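Local coordinates for Thiol:disulfide interchange protein DsbA (Pseudomonas aeruginosa, PDB 4ZL8) that probably introduces disulfide bonds into other proteins of the periplasm by passing on its own redox-active disulfide, as a thioredoxin-fold oxidoreductase, at residues 32-37 and 72-77. The protein carries 1 engineered substitution. Sequence-based numbering, arbitrary orientation.
Sequences LFWYGC and NVHGQM
The indole of Trp-34 and the imidazole of His-74 meet edge against edge, with no ring lying on the other. The imidazole plane is turned 26° from that of the indole's five-membered ring, with His-74 CB at the indole edge. One indole face carries Gly-36 CA, 3.5 Å above the ring plane and over its centre, and the backbone N of Cys-37 nearer the rim; the indole also stacks with Trp-71. On the Tyr-35 ring, Phe-33 CE2 sits over one face toward the rim. The carbonyl O of His-74 comes to the edge of the same ring, 3.7 Å from Tyr-35 CD2.

Trp-34 NE1 donates a hydrogen bond to His-74 ND1 at 3.0 Å. It is bent, 143° at the hydrogen, and tilted from both ring planes. His-74 NE2 bonds to the carbonyl O of Lys-104, so both imidazole nitrogens are engaged and the ring's rotation is fixed. With ND1 as acceptor, the proton probably sits on NE2.

This is the thioredoxin fold of DsbA, where strand 27-33 leads through a short turn to the CxxC motif at the start of helix 38-52. Trp-34 to Cys-37 form a type I turn, closed by Cys-37 N to Trp-34 O at 3.0 Å. Cys-37 is the N-cap of that helix and is disulfide-bonded to Cys-40. The contact joins this turn to helix 70-84 of the helical part of the protein.

Met-77 reaches Tyr-35 through its methyl, CE to CD2 at 3.7 Å. Its chain is extended as far as SD, then bends at chi3 (62°), bringing CE to the tyrosine. Farther out, Tyr-35 OH is hydrogen-bonded to Glu-87, while Val-94 of helix 87-99 touches both Tyr-35 and Met-77.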
ATOM      1  N   LEU A  32      -0.906   3.048   2.447  1.00  8.98           N
ATOM      2  CA  LEU A  32      -0.883   3.822   1.197  1.00  9.39           C
ATOM      3  C   LEU A  32       0.553   4.261   0.947  1.00  9.74           C
ATOM      4  O   LEU A  32       1.227   4.755   1.866  1.00  9.65           O
ATOM      5  CB  LEU A  32      -1.830   5.018   1.247  1.00 10.84           C
ATOM      6  CG  LEU A  32      -3.328   4.643   1.282  1.00 10.51           C
ATOM      7  CD1 LEU A  32      -3.805   4.701   2.697  1.00 13.74           C
ATOM      8  CD2 LEU A  32      -4.162   5.573   0.400  1.00 13.28           C
ATOM      9  N   PHE A  33       1.015   4.043  -0.280  1.00  8.66           N
ATOM     10  CA  PHE A  33       2.434   4.238  -0.569  1.00  9.68           C
ATOM     11  C   PHE A  33       2.601   4.637  -2.034  1.00  9.08           C
ATOM     12  O   PHE A  33       1.675   4.584  -2.824  1.00  9.74           O
ATOM     13  CB  PHE A  33       3.224   2.947  -0.279  1.00  9.80           C
ATOM     14  CG  PHE A  33       3.183   1.975  -1.399  1.00 10.03           C
ATOM     15  CD1 PHE A  33       2.001   1.331  -1.736  1.00 12.46           C
ATOM     16  CD2 PHE A  33       4.316   1.695  -2.136  1.00 12.22           C
ATOM     17  CE1 PHE A  33       1.961   0.470  -2.796  1.00 14.04           C
ATOM     18  CE2 PHE A  33       4.264   0.830  -3.203  1.00 14.74           C
ATOM     19  CZ  PHE A  33       3.098   0.207  -3.512  1.00 14.80           C
ATOM     20  N   TRP A  34       3.819   5.022  -2.381  1.00  9.47           N
ATOM     21  CA  TRP A  34       4.255   5.147  -3.758  1.00  9.08           C
ATOM     22  C   TRP A  34       5.647   4.524  -3.804  1.00  8.38           C
ATOM     23  O   TRP A  34       6.489   4.801  -2.956  1.00  9.67           O
ATOM     24  CB  TRP A  34       4.262   6.632  -4.184  1.00  9.33           C
ATOM     25  CG  TRP A  34       5.025   6.970  -5.423  1.00 10.15           C
ATOM     26  CD1 TRP A  34       5.048   6.279  -6.602  1.00  9.79           C
ATOM     27  CD2 TRP A  34       5.911   8.088  -5.591  1.00 10.68           C
ATOM     28  NE1 TRP A  34       5.890   6.905  -7.490  1.00 10.61           N
ATOM     29  CE2 TRP A  34       6.433   8.012  -6.893  1.00  9.48           C
ATOM     30  CE3 TRP A  34       6.299   9.150  -4.770  1.00 10.66           C
ATOM     31  CZ2 TRP A  34       7.329   8.944  -7.393  1.00 10.44           C
ATOM     32  CZ3 TRP A  34       7.207  10.082  -5.270  1.00 11.14           C
ATOM     33  CH2 TRP A  34       7.705   9.970  -6.567  1.00 11.94           C
ATOM     34  N   TYR A  35       5.914   3.710  -4.811  1.00  9.16           N
ATOM     35  CA  TYR A  35       7.235   3.103  -4.953  1.00  9.24           C
ATOM     36  C   TYR A  35       8.377   4.123  -4.968  1.00  9.88           C
ATOM     37  O   TYR A  35       9.484   3.803  -4.527  1.00 10.99           O
ATOM     38  CB  TYR A  35       7.331   2.290  -6.230  1.00 11.59           C
ATOM     39  CG  TYR A  35       6.690   0.918  -6.268  1.00 10.33           C
ATOM     40  CD1 TYR A  35       7.034  -0.083  -5.364  1.00 11.61           C
ATOM     41  CD2 TYR A  35       5.844   0.575  -7.304  1.00 10.15           C
ATOM     42  CE1 TYR A  35       6.494  -1.353  -5.462  1.00 11.05           C
ATOM     43  CE2 TYR A  35       5.302  -0.679  -7.413  1.00 12.18           C
ATOM     44  CZ  TYR A  35       5.640  -1.649  -6.512  1.00 11.61           C
ATOM     45  OH  TYR A  35       5.079  -2.891  -6.694  1.00 13.51           O
ATOM     46  N   GLY A  36       8.139   5.324  -5.494  1.00  9.60           N
ATOM     47  CA  GLY A  36       9.174   6.333  -5.613  1.00 10.28           C
ATOM     48  C   GLY A  36       9.359   7.221  -4.386  1.00 10.68           C
ATOM     49  O   GLY A  36      10.212   8.093  -4.392  1.00 10.83           O
ATOM     50  N   CYS A  37       8.556   6.985  -3.352  1.00  9.02           N
ATOM     51  CA  CYS A  37       8.526   7.802  -2.153  1.00  9.85           C
ATOM     52  C   CYS A  37       9.679   7.403  -1.233  1.00 10.10           C
ATOM     53  O   CYS A  37       9.730   6.278  -0.762  1.00 10.26           O
ATOM     54  CB  CYS A  37       7.141   7.628  -1.507  1.00 10.30           C
ATOM     55  SG  CYS A  37       6.976   7.822   0.271  1.00 11.06           S
ATOM     56  N   ASN A  72       0.892   7.702 -10.661  1.00 11.19           N
ATOM     57  CA  ASN A  72      -0.128   6.880 -11.296  1.00 10.81           C
ATOM     58  C   ASN A  72       0.500   5.745 -12.083  1.00 10.01           C
ATOM     59  O   ASN A  72       0.043   4.609 -12.026  1.00 10.65           O
ATOM     60  CB  ASN A  72      -1.028   7.722 -12.195  1.00 11.06           C
ATOM     61  CG  ASN A  72      -1.962   8.607 -11.408  1.00 14.82           C
ATOM     62  OD1 ASN A  72      -1.812   8.786 -10.205  1.00 15.12           O
ATOM     63  ND2 ASN A  72      -2.932   9.198 -12.097  1.00 25.30           N
ATOM     64  N   VAL A  73       1.575   6.041 -12.796  1.00 11.57           N
ATOM     65  CA  VAL A  73       2.309   5.050 -13.566  1.00 11.96           C
ATOM     66  C   VAL A  73       2.872   3.943 -12.646  1.00 11.62           C
ATOM     67  O   VAL A  73       2.708   2.732 -12.880  1.00 10.38           O
ATOM     68  CB  VAL A  73       3.438   5.752 -14.344  1.00 14.95           C
ATOM     69  CG1 VAL A  73       4.366   4.762 -14.986  1.00 18.04           C
ATOM     70  CG2 VAL A  73       2.841   6.699 -15.380  1.00 15.60           C
ATOM     71  N   HIS A  74       3.512   4.366 -11.563  1.00 10.27           N
ATOM     72  CA  HIS A  74       4.068   3.403 -10.639  1.00 10.76           C
ATOM     73  C   HIS A  74       2.972   2.638  -9.922  1.00  9.69           C
ATOM     74  O   HIS A  74       3.143   1.438  -9.609  1.00 10.12           O
ATOM     75  CB  HIS A  74       5.016   4.072  -9.633  1.00 10.26           C
ATOM     76  CG  HIS A  74       6.349   4.407 -10.203  1.00 11.51           C
ATOM     77  ND1 HIS A  74       7.226   5.257  -9.571  1.00 12.53           N
ATOM     78  CD2 HIS A  74       6.953   4.022 -11.353  1.00  9.41           C
ATOM     79  CE1 HIS A  74       8.328   5.361 -10.290  1.00 11.53           C
ATOM     80  NE2 HIS A  74       8.187   4.630 -11.383  1.00 11.51           N
ATOM     81  N   GLY A  75       1.855   3.306  -9.642  1.00  9.34           N
ATOM     82  CA  GLY A  75       0.721   2.631  -9.044  1.00 10.42           C
ATOM     83  C   GLY A  75       0.095   1.613  -9.979  1.00  9.72           C
ATOM     84  O   GLY A  75      -0.343   0.537  -9.552  1.00  9.89           O
ATOM     85  N   GLN A  76       0.063   1.929 -11.264  1.00  8.82           N
ATOM     86  CA  GLN A  76      -0.476   1.016 -12.256  1.00  8.66           C
ATOM     87  C   GLN A  76       0.444  -0.217 -12.399  1.00  9.27           C
ATOM     88  O   GLN A  76      -0.036  -1.347 -12.543  1.00  9.79           O
ATOM     89  CB  GLN A  76      -0.682   1.745 -13.579  1.00  9.35           C
ATOM     90  CG  GLN A  76      -1.524   0.956 -14.574  1.00 10.62           C
ATOM     91  CD  GLN A  76      -2.030   1.786 -15.715  1.00 11.06           C
ATOM     92  OE1 GLN A  76      -2.232   2.995 -15.586  1.00 13.97           O
ATOM     93  NE2 GLN A  76      -2.245   1.147 -16.852  1.00 13.08           N
ATOM     94  N   MET A  77       1.754  -0.026 -12.285  1.00 10.07           N
ATOM     95  CA  MET A  77       2.698  -1.138 -12.239  1.00 10.23           C
ATOM     96  C   MET A  77       2.389  -2.029 -11.026  1.00  9.91           C
ATOM     97  O   MET A  77       2.288  -3.256 -11.154  1.00 10.39           O
ATOM     98  CB  MET A  77       4.146  -0.617 -12.211  1.00 10.65           C
ATOM     99  CG  MET A  77       5.163  -1.728 -11.926  1.00 12.75           C
ATOM    100  SD  MET A  77       6.882  -1.225 -12.103  1.00 12.87           S
ATOM    101  CE  MET A  77       6.966   0.042 -10.834  1.00 15.07           C
TER